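Local coordinates for acyl-CoA dehydrogenase domain protein Tcur3483 (Thermomonospora curvata, PDB 6WY9) that probably catalyses flavin-dependent oxidoreduction at the CH-CH group of its substrates, as a FAD-binding member of the acyl-CoA dehydrogenase family, at residues Gly116-Lys121 / Tyr186-Cys191; Thr153-Leu158 / Gly249-Ile254. All coordinates share one frame; numbering follows the deposited sequence.

Contact 1 (Gly116-Lys121 / Tyr186-Cys191); sequences GPTLMK and YIWLAC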
ATOM      1  N   GLY A 116      15.816 -23.979  25.419  1.00 72.46           N
ATOM      2  CA  GLY A 116      17.111 -24.210  25.998  1.00 73.84           C
ATOM      3  C   GLY A 116      17.751 -22.930  26.501  1.00 74.22           C
ATOM      4  O   GLY A 116      18.261 -22.862  27.632  1.00 75.05           O
ATOM      5  N   PRO A 117      17.749 -21.886  25.663  1.00 74.10           N
ATOM      6  CA  PRO A 117      18.419 -20.642  26.071  1.00 77.54           C
ATOM      7  C   PRO A 117      17.690 -19.911  27.186  1.00 76.95           C
ATOM      8  O   PRO A 117      18.326 -19.184  27.957  1.00 75.11           O
ATOM      9  CB  PRO A 117      18.462 -19.813  24.774  1.00 76.96           C
ATOM     10  CG  PRO A 117      18.279 -20.815  23.658  1.00 75.19           C
ATOM     11  CD  PRO A 117      17.349 -21.853  24.241  1.00 73.05           C
ATOM     12  N   THR A 118      16.375 -20.070  27.301  1.00 78.28           N
ATOM     13  CA  THR A 118      15.723 -19.496  28.465  1.00 81.27           C
ATOM     14  C   THR A 118      16.017 -20.328  29.713  1.00 80.08           C
ATOM     15  O   THR A 118      16.194 -19.767  30.807  1.00 81.80           O
ATOM     16  CB  THR A 118      14.217 -19.356  28.210  1.00 83.28           C
ATOM     17  OG1 THR A 118      13.665 -20.642  27.920  1.00 84.45           O
ATOM     18  CG2 THR A 118      13.937 -18.416  27.015  1.00 82.22           C
ATOM     19  N   LEU A 119      16.124 -21.657  29.569  1.00 76.46           N
ATOM     20  CA  LEU A 119      16.547 -22.486  30.699  1.00 75.93           C
ATOM     21  C   LEU A 119      17.969 -22.164  31.127  1.00 80.53           C
ATOM     22  O   LEU A 119      18.284 -22.168  32.325  1.00 82.29           O
ATOM     23  CB  LEU A 119      16.447 -23.972  30.359  1.00 73.12           C
ATOM     24  CG  LEU A 119      15.061 -24.607  30.375  1.00 69.46           C
ATOM     25  CD1 LEU A 119      15.113 -26.026  29.796  1.00 69.38           C
ATOM     26  CD2 LEU A 119      14.520 -24.618  31.806  1.00 70.06           C
ATOM     27  N   MET A 120      18.866 -21.940  30.164  1.00 83.00           N
ATOM     28  CA  MET A 120      20.244 -21.647  30.548  1.00 87.71           C
ATOM     29  C   MET A 120      20.305 -20.394  31.415  1.00 88.72           C
ATOM     30  O   MET A 120      21.216 -20.242  32.235  1.00 92.55           O
ATOM     31  CB  MET A 120      21.137 -21.502  29.304  1.00 88.51           C
ATOM     32  CG  MET A 120      21.070 -22.678  28.325  1.00 86.99           C
ATOM     33  SD  MET A 120      22.038 -22.465  26.797  1.00 88.69           S
ATOM     34  CE  MET A 120      21.715 -20.747  26.403  1.00 85.72           C
ATOM     35  N   LYS A 121      19.327 -19.506  31.262  1.00 85.87           N
ATOM     36  CA  LYS A 121      19.291 -18.239  31.974  1.00 86.80           C
ATOM     37  C   LYS A 121      18.560 -18.344  33.313  1.00 87.50           C
ATOM     38  O   LYS A 121      19.086 -17.920  34.348  1.00 90.19           O
ATOM     39  CB  LYS A 121      18.632 -17.192  31.078  1.00 83.29           C
ATOM     40  CG  LYS A 121      18.662 -15.775  31.621  1.00 84.83           C
ATOM     41  CD  LYS A 121      17.883 -14.833  30.686  1.00 82.56           C
ATOM     42  CE  LYS A 121      18.002 -13.384  31.147  1.00 85.13           C
ATOM     43  NZ  LYS A 121      19.420 -12.989  31.199  1.00 90.07           N
ATOM     44  N   TYR A 186       7.511 -32.715  26.541  1.00 61.33           N
ATOM     45  CA  TYR A 186       7.175 -31.784  27.615  1.00 59.67           C
ATOM     46  C   TYR A 186       6.504 -30.540  27.052  1.00 56.39           C
ATOM     47  O   TYR A 186       6.834 -30.085  25.953  1.00 55.11           O
ATOM     48  CB  TYR A 186       8.403 -31.341  28.394  1.00 61.38           C
ATOM     49  CG  TYR A 186       9.134 -32.472  29.074  1.00 65.34           C
ATOM     50  CD1 TYR A 186       8.667 -33.005  30.277  1.00 67.10           C
ATOM     51  CD2 TYR A 186      10.290 -32.991  28.522  1.00 67.70           C
ATOM     52  CE1 TYR A 186       9.342 -34.036  30.897  1.00 70.70           C
ATOM     53  CE2 TYR A 186      10.972 -34.014  29.134  1.00 71.04           C
ATOM     54  CZ  TYR A 186      10.497 -34.529  30.320  1.00 72.18           C
ATOM     55  OH  TYR A 186      11.188 -35.547  30.916  1.00 75.06           O
ATOM     56  N   ILE A 187       5.573 -29.985  27.836  1.00 55.18           N
ATOM     57  CA  ILE A 187       4.942 -28.706  27.548  1.00 54.30           C
ATOM     58  C   ILE A 187       5.597 -27.637  28.412  1.00 56.27           C
ATOM     59  O   ILE A 187       5.753 -27.809  29.633  1.00 59.00           O
ATOM     60  CB  ILE A 187       3.419 -28.750  27.796  1.00 51.64           C
ATOM     61  CG1 ILE A 187       2.809 -30.022  27.200  1.00 51.42           C
ATOM     62  CG2 ILE A 187       2.748 -27.527  27.187  1.00 49.03           C
ATOM     63  CD1 ILE A 187       2.841 -30.103  25.646  1.00 49.05           C
ATOM     64  N   TRP A 188       5.984 -26.534  27.777  1.00 53.51           N
ATOM     65  CA  TRP A 188       6.413 -25.330  28.482  1.00 53.94           C
ATOM     66  C   TRP A 188       5.140 -24.540  28.757  1.00 52.91           C
ATOM     67  O   TRP A 188       4.636 -23.844  27.881  1.00 50.99           O
ATOM     68  CB  TRP A 188       7.399 -24.580  27.609  1.00 52.72           C
ATOM     69  CG  TRP A 188       7.839 -23.240  27.994  1.00 53.04           C
ATOM     70  CD1 TRP A 188       7.256 -22.059  27.650  1.00 52.49           C
ATOM     71  CD2 TRP A 188       9.057 -22.910  28.685  1.00 56.55           C
ATOM     72  NE1 TRP A 188       8.027 -21.003  28.102  1.00 54.35           N
ATOM     73  CE2 TRP A 188       9.129 -21.501  28.752  1.00 56.94           C
ATOM     74  CE3 TRP A 188      10.077 -23.670  29.267  1.00 59.12           C
ATOM     75  CZ2 TRP A 188      10.176 -20.835  29.389  1.00 59.99           C
ATOM     76  CZ3 TRP A 188      11.120 -23.010  29.892  1.00 62.70           C
ATOM     77  CH2 TRP A 188      11.160 -21.606  29.951  1.00 62.87           C
ATOM     78  N   LEU A 189       4.590 -24.676  29.972  1.00 53.29           N
ATOM     79  CA  LEU A 189       3.196 -24.315  30.226  1.00 53.16           C
ATOM     80  C   LEU A 189       3.089 -23.061  31.091  1.00 54.66           C
ATOM     81  O   LEU A 189       3.578 -23.037  32.230  1.00 56.38           O
ATOM     82  CB  LEU A 189       2.441 -25.471  30.878  1.00 53.80           C
ATOM     83  CG  LEU A 189       0.933 -25.259  31.015  1.00 52.65           C
ATOM     84  CD1 LEU A 189       0.253 -25.315  29.639  1.00 49.58           C
ATOM     85  CD2 LEU A 189       0.361 -26.306  31.965  1.00 53.93           C
ATOM     86  N   ALA A 190       2.400 -22.038  30.554  1.00 51.88           N
ATOM     87  CA  ALA A 190       2.115 -20.804  31.276  1.00 50.90           C
ATOM     88  C   ALA A 190       0.822 -20.977  32.065  1.00 51.57           C
ATOM     89  O   ALA A 190      -0.226 -21.236  31.471  1.00 49.94           O
ATOM     90  CB  ALA A 190       2.010 -19.631  30.306  1.00 48.71           C
ATOM     91  N   CYS A 191       0.904 -20.854  33.403  1.00 53.93           N
ATOM     92  CA  CYS A 191      -0.214 -21.093  34.314  1.00 57.63           C
ATOM     93  C   CYS A 191      -0.406 -19.910  35.255  1.00 56.29           C
ATOM     94  O   CYS A 191       0.554 -19.230  35.636  1.00 57.65           O
ATOM     95  CB  CYS A 191      -0.004 -22.343  35.215  1.00 64.88           C
ATOM     96  SG  CYS A 191       0.417 -23.907  34.429  1.00 68.71           S
TER

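Contact 2 (Thr153-Leu158 / Gly249-Ile254); sequences TDLASL and GGWKLI. With FDA (dihydroflavine-adenine dinucleotide), chain C.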
ATOM      1  N   THR A 153      -4.045 -12.825  22.065  1.00 39.77           N
ATOM      2  CA  THR A 153      -3.221 -11.624  22.138  1.00 40.14           C
ATOM      3  C   THR A 153      -3.053 -11.181  23.596  1.00 41.02           C
ATOM      4  O   THR A 153      -1.952 -10.809  24.021  1.00 42.47           O
ATOM      5  CB  THR A 153      -3.843 -10.495  21.289  1.00 40.49           C
ATOM      6  OG1 THR A 153      -4.093 -10.964  19.959  1.00 40.80           O
ATOM      7  CG2 THR A 153      -2.905  -9.320  21.228  1.00 40.65           C
ATOM      8  N   ASP A 154      -4.143 -11.218  24.383  1.00 39.15           N
ATOM      9  CA  ASP A 154      -4.115 -10.847  25.799  1.00 42.32           C
ATOM     10  C   ASP A 154      -3.681 -12.055  26.629  1.00 42.36           C
ATOM     11  O   ASP A 154      -4.446 -12.645  27.414  1.00 41.20           O
ATOM     12  CB  ASP A 154      -5.482 -10.322  26.237  1.00 43.73           C
ATOM     13  CG  ASP A 154      -5.495  -9.819  27.667  1.00 48.96           C
ATOM     14  OD1 ASP A 154      -4.440  -9.742  28.313  1.00 49.79           O
ATOM     15  OD2 ASP A 154      -6.598  -9.506  28.143  1.00 50.61           O
ATOM     16  N   LEU A 155      -2.437 -12.465  26.369  1.00 42.97           N
ATOM     17  CA  LEU A 155      -1.932 -13.691  26.976  1.00 45.48           C
ATOM     18  C   LEU A 155      -1.894 -13.565  28.496  1.00 47.24           C
ATOM     19  O   LEU A 155      -2.136 -14.549  29.205  1.00 48.66           O
ATOM     20  CB  LEU A 155      -0.546 -14.033  26.399  1.00 45.32           C
ATOM     21  CG  LEU A 155       0.202 -15.219  27.057  1.00 46.41           C
ATOM     22  CD1 LEU A 155      -0.663 -16.488  27.037  1.00 43.14           C
ATOM     23  CD2 LEU A 155       1.604 -15.480  26.446  1.00 46.97           C
ATOM     24  N   ALA A 156      -1.635 -12.355  29.017  1.00 48.98           N
ATOM     25  CA  ALA A 156      -1.571 -12.149  30.459  1.00 50.93           C
ATOM     26  C   ALA A 156      -2.921 -12.353  31.151  1.00 52.46           C
ATOM     27  O   ALA A 156      -2.966 -12.362  32.386  1.00 51.57           O
ATOM     28  CB  ALA A 156      -1.009 -10.754  30.782  1.00 52.26           C
ATOM     29  N   SER A 157      -4.005 -12.569  30.403  1.00 52.72           N
ATOM     30  CA  SER A 157      -5.290 -12.950  30.979  1.00 56.05           C
ATOM     31  C   SER A 157      -5.497 -14.453  31.061  1.00 52.12           C
ATOM     32  O   SER A 157      -6.629 -14.873  31.289  1.00 52.14           O
ATOM     33  CB  SER A 157      -6.441 -12.371  30.151  1.00 59.97           C
ATOM     34  OG  SER A 157      -6.610 -11.015  30.481  1.00 63.90           O
ATOM     35  N   LEU A 158      -4.468 -15.271  30.828  1.00 48.26           N
ATOM     36  CA  LEU A 158      -4.673 -16.714  30.841  1.00 46.48           C
ATOM     37  C   LEU A 158      -5.206 -17.178  32.204  1.00 48.01           C
ATOM     38  O   LEU A 158      -4.940 -16.568  33.247  1.00 49.24           O
ATOM     39  CB  LEU A 158      -3.349 -17.420  30.482  1.00 46.93           C
ATOM     40  CG  LEU A 158      -2.207 -17.110  31.463  1.00 47.67           C
ATOM     41  CD1 LEU A 158      -2.266 -17.986  32.755  1.00 49.81           C
ATOM     42  CD2 LEU A 158      -0.821 -17.151  30.752  1.00 45.05           C
ATOM     43  N   GLY A 249       6.644 -15.298  38.755  1.00 69.42           N
ATOM     44  CA  GLY A 249       7.579 -14.522  37.960  1.00 68.54           C
ATOM     45  C   GLY A 249       7.675 -15.003  36.519  1.00 64.91           C
ATOM     46  O   GLY A 249       8.657 -14.736  35.820  1.00 65.43           O
ATOM     47  N   GLY A 250       6.629 -15.681  36.043  1.00 62.95           N
ATOM     48  CA  GLY A 250       6.692 -16.336  34.752  1.00 61.56           C
ATOM     49  C   GLY A 250       6.667 -15.400  33.562  1.00 63.48           C
ATOM     50  O   GLY A 250       6.998 -15.823  32.451  1.00 62.48           O
ATOM     51  N   TRP A 251       6.283 -14.140  33.758  1.00 65.65           N
ATOM     52  CA  TRP A 251       6.135 -13.280  32.594  1.00 65.78           C
ATOM     53  C   TRP A 251       7.489 -12.970  31.963  1.00 68.14           C
ATOM     54  O   TRP A 251       7.610 -12.946  30.735  1.00 67.40           O
ATOM     55  CB  TRP A 251       5.382 -11.998  32.952  1.00 65.85           C
ATOM     56  CG  TRP A 251       4.943 -11.255  31.716  1.00 63.86           C
ATOM     57  CD1 TRP A 251       5.453 -10.085  31.245  1.00 65.09           C
ATOM     58  CD2 TRP A 251       3.926 -11.656  30.784  1.00 60.26           C
ATOM     59  NE1 TRP A 251       4.812  -9.723  30.083  1.00 62.80           N
ATOM     60  CE2 TRP A 251       3.875 -10.670  29.775  1.00 60.11           C
ATOM     61  CE3 TRP A 251       3.051 -12.755  30.705  1.00 58.22           C
ATOM     62  CZ2 TRP A 251       2.980 -10.743  28.687  1.00 56.81           C
ATOM     63  CZ3 TRP A 251       2.161 -12.832  29.626  1.00 55.82           C
ATOM     64  CH2 TRP A 251       2.143 -11.831  28.626  1.00 55.14           C
ATOM     65  N   LYS A 252       8.527 -12.764  32.775  1.00 71.78           N
ATOM     66  CA  LYS A 252       9.833 -12.504  32.183  1.00 75.45           C
ATOM     67  C   LYS A 252      10.356 -13.709  31.405  1.00 68.81           C
ATOM     68  O   LYS A 252      11.113 -13.533  30.452  1.00 68.09           O
ATOM     69  CB  LYS A 252      10.840 -12.071  33.251  1.00 87.34           C
ATOM     70  CG  LYS A 252      10.703 -10.595  33.643  1.00 96.91           C
ATOM     71  CD  LYS A 252       9.768  -9.803  32.688  1.00100.72           C
ATOM     72  CE  LYS A 252      10.423  -9.505  31.331  1.00104.44           C
ATOM     73  NZ  LYS A 252       9.518  -8.796  30.368  1.00103.83           N
ATOM     74  N   LEU A 253       9.991 -14.929  31.803  1.00 65.04           N
ATOM     75  CA  LEU A 253      10.385 -16.098  31.028  1.00 64.05           C
ATOM     76  C   LEU A 253       9.640 -16.135  29.710  1.00 64.49           C
ATOM     77  O   LEU A 253      10.225 -16.423  28.660  1.00 64.24           O
ATOM     78  CB  LEU A 253      10.114 -17.376  31.813  1.00 63.62           C
ATOM     79  CG  LEU A 253      11.115 -17.785  32.895  1.00 67.27           C
ATOM     80  CD1 LEU A 253      11.500 -16.643  33.844  1.00 69.73           C
ATOM     81  CD2 LEU A 253      10.507 -18.924  33.672  1.00 68.23           C
ATOM     82  N   ILE A 254       8.332 -15.878  29.752  1.00 63.74           N
ATOM     83  CA  ILE A 254       7.560 -15.866  28.520  1.00 63.29           C
ATOM     84  C   ILE A 254       8.181 -14.893  27.526  1.00 64.45           C
ATOM     85  O   ILE A 254       8.391 -15.228  26.352  1.00 63.77           O
ATOM     86  CB  ILE A 254       6.086 -15.541  28.810  1.00 61.51           C
ATOM     87  CG1 ILE A 254       5.457 -16.731  29.545  1.00 59.88           C
ATOM     88  CG2 ILE A 254       5.367 -15.209  27.492  1.00 60.40           C
ATOM     89  CD1 ILE A 254       4.089 -16.465  30.164  1.00 58.70           C
TER
HETATM   90  PA  FDA C 401      -6.956 -12.896  18.904  1.00 36.59           P
HETATM   91  O1A FDA C 401      -8.419 -13.203  18.855  1.00 37.23           O
HETATM   92  O2A FDA C 401      -6.313 -12.475  20.236  1.00 35.31           O
HETATM   93  O5B FDA C 401      -6.680 -11.548  17.918  1.00 38.90           O
HETATM   94  C5B FDA C 401      -7.158 -11.855  16.636  1.00 37.80           C
HETATM   95  C4B FDA C 401      -6.809 -10.654  15.737  1.00 38.75           C
HETATM   96  O4B FDA C 401      -7.353  -9.444  16.451  1.00 38.45           O
HETATM   97  C3B FDA C 401      -5.310 -10.348  15.693  1.00 37.70           C
HETATM   98  O3B FDA C 401      -4.666 -11.016  14.672  1.00 36.38           O
HETATM   99  C2B FDA C 401      -5.317  -8.867  15.358  1.00 38.44           C
HETATM  100  O2B FDA C 401      -5.733  -8.569  13.971  1.00 38.84           O
HETATM  101  C1B FDA C 401      -6.467  -8.298  16.246  1.00 38.35           C
HETATM  102  N9A FDA C 401      -6.030  -7.729  17.520  1.00 38.20           N
HETATM  103  C8A FDA C 401      -5.820  -8.379  18.752  1.00 37.99           C
HETATM  104  N7A FDA C 401      -5.488  -7.533  19.720  1.00 37.47           N
HETATM  105  C5A FDA C 401      -5.471  -6.293  19.119  1.00 36.80           C
HETATM  106  C6A FDA C 401      -5.162  -5.023  19.632  1.00 36.86           C
HETATM  107  N6A FDA C 401      -4.822  -4.845  20.923  1.00 35.35           N
HETATM  108  N1A FDA C 401      -5.206  -3.935  18.832  1.00 36.31           N
HETATM  109  C2A FDA C 401      -5.552  -4.194  17.537  1.00 37.18           C
HETATM  110  N3A FDA C 401      -5.865  -5.348  16.899  1.00 35.39           N
HETATM  111  C4A FDA C 401      -5.822  -6.389  17.745  1.00 37.15           C
HETATM  112  N1  FDA C 401       0.336 -20.579  20.664  1.00 42.49           N
HETATM  113  C2  FDA C 401       0.963 -21.299  21.703  1.00 44.16           C
HETATM  114  O2  FDA C 401       0.693 -21.043  22.897  1.00 45.25           O
HETATM  115  N3  FDA C 401       1.873 -22.274  21.311  1.00 43.57           N
HETATM  116  C4  FDA C 401       2.188 -22.587  19.969  1.00 41.87           C
HETATM  117  O4  FDA C 401       2.987 -23.483  19.727  1.00 40.31           O
HETATM  118  C4X FDA C 401       1.500 -21.808  18.975  1.00 41.06           C
HETATM  119  N5  FDA C 401       1.752 -22.056  17.625  1.00 40.82           N
HETATM  120  C5X FDA C 401       0.795 -21.700  16.714  1.00 38.59           C
HETATM  121  C6  FDA C 401       0.762 -22.250  15.486  1.00 38.91           C
HETATM  122  C7  FDA C 401      -0.263 -21.871  14.583  1.00 39.36           C
HETATM  123  C7M FDA C 401      -0.266 -22.479  13.302  1.00 39.63           C
HETATM  124  C8  FDA C 401      -1.194 -20.953  14.901  1.00 40.08           C
HETATM  125  C8M FDA C 401      -2.256 -20.547  13.958  1.00 40.97           C
HETATM  126  C9  FDA C 401      -1.145 -20.359  16.151  1.00 39.73           C
HETATM  127  C9A FDA C 401      -0.160 -20.747  17.054  1.00 39.07           C
HETATM  128  N10 FDA C 401      -0.090 -20.155  18.326  1.00 40.09           N
HETATM  129  C10 FDA C 401       0.602 -20.861  19.316  1.00 42.37           C
HETATM  130  C1' FDA C 401      -1.174 -19.220  18.742  1.00 40.26           C
HETATM  131  C2' FDA C 401      -0.789 -17.735  18.495  1.00 41.26           C
HETATM  132  O2' FDA C 401       0.138 -17.330  19.384  1.00 41.20           O
HETATM  133  C3' FDA C 401      -2.176 -16.959  18.639  1.00 40.33           C
HETATM  134  O3' FDA C 401      -3.032 -17.253  17.554  1.00 37.90           O
HETATM  135  C4' FDA C 401      -1.941 -15.462  18.781  1.00 41.52           C
HETATM  136  O4' FDA C 401      -1.362 -15.252  20.022  1.00 43.24           O
HETATM  137  C5' FDA C 401      -3.293 -14.732  18.562  1.00 42.98           C
HETATM  138  O5' FDA C 401      -4.164 -15.139  19.576  1.00 40.99           O
HETATM  139  P   FDA C 401      -5.647 -15.410  18.936  1.00 38.70           P
HETATM  140  O1P FDA C 401      -5.433 -16.404  17.901  1.00 37.94           O
HETATM  141  O2P FDA C 401      -6.579 -15.703  20.102  1.00 40.06           O
HETATM  142  O3P FDA C 401      -6.154 -14.039  18.150  1.00 36.40           O

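Contact 1 (Gly116-Lys121 / Tyr186-Cys191)
Trp188 turns its CG anti to the backbone N (chi1 171°), which sends the indole off strand 186-192 toward helix 109-122, while Thr118 tucks OG1 between its own N and carbonyl carbon (chi1 59°). The benzo end of the indole and the threonine hydroxyl therefore meet, with Thr118 OG1 3.4 Å from Trp188 CH2. The oxygen approaches the ring obliquely, so the encounter is a van der Waals touch of a polar atom on an aromatic carbon. The next residue, Leu119, brings its CD2 branch to the rim of the same ring, near the ring plane and 4.2 Å from Trp188 CZ3. Only the outer carbons of the six-membered ring are engaged, and the backbones stay well apart, 10.8 Å between Leu119 CA and Trp188 CA; a single large side chain spans the interval.

One indole thus bridges from the middle beta domain of an acyl-CoA dehydrogenase to helix 109-122 of the N-terminal domain, beside helix 250-260. The polar atoms find their mates elsewhere. Thr118 OG1 is hydrogen-bonded to the carbonyl oxygens of Thr114 and Val115 in the preceding helical turn, and Trp188 NE1 to the hydroxyl of the FAD-binding residue Tyr146, whose ring also meets the indole. With an alanine in place of Trp188, the space between strand and helix under Thr118 and Leu119 would probably be left unfilled, and the Tyr146 hydroxyl would lose its indole N-H. Because the hydroxyl and the indole nitrogen are both satisfied outside the two segments, the contact itself is carried by shape and dispersion, with the indole placing its hydrogen-bonding side near the flavin site and its carbon rim against the helix.

Contact 2 (Thr153-Leu158 / Gly249-Ile254)
The loop that grips the pyrophosphate of the reduced flavin, 153-158, is backed by the first turn of helix 250-260, with Leu155 and Ala156 meeting Trp251 and Ile254. Trp251 brings its benzo end up to both loop residues: Ala156 CB stands over one face of its six-membered ring in a CH-pi contact, 4.3 Å from the centroid and 27° off the normal. Leu155 comes to the edge instead, its CG 4.0 Å from Trp251 CZ3 and near the ring plane. Its CG is anti to the backbone N (chi1 173°), which carries the CD2 branch on to Ile254 CG2 at 3.9 Å. The ring of His200 meets the indole edge-to-face.

In this family the middle beta domain supplies such a loop to the cofactor, and here a C-terminal-domain helix covers its rear. On the cofactor side, one phosphate oxygen takes two bonds from a single residue: Thr153 N reaches FDA O2A at 2.9 Å and a nearly straight 165°, and Thr153 OG1 reaches FDA O2A at 2.7 Å. Between these two surfaces Asp154 centres an inverse gamma turn. Its OD2 accepts Ser157 OG at 2.8 Å from above the carboxylate plane, while OD1 forms a salt bridge with Lys199. Arg192 NH1 bonds the carbonyl oxygens of Ala156 and Leu158.

In the fold
Contacts 1 and 2 interlock along the chain, their segments coming in the order 116-121, 153-158, 186-191, 249-254, with centres 13 Å apart. They join at strand 186-192 of the mixed sheet and at helix 250-260: Ala190 CB packs 3.8 Å from Leu158 CD2 and also 3.8 Å from Ile254 CD1. Helix 250-260 also touches Thr118, through Thr256 and Gln257, so helix 109-122, strand 186-192, loop 153-158 and helix 250-260 pack together. Parts of all three domains of the family thus come together close to the cofactor site, with Tyr146 next to both Trp188 and Ile254, an example of domain interfaces converging on a binding site.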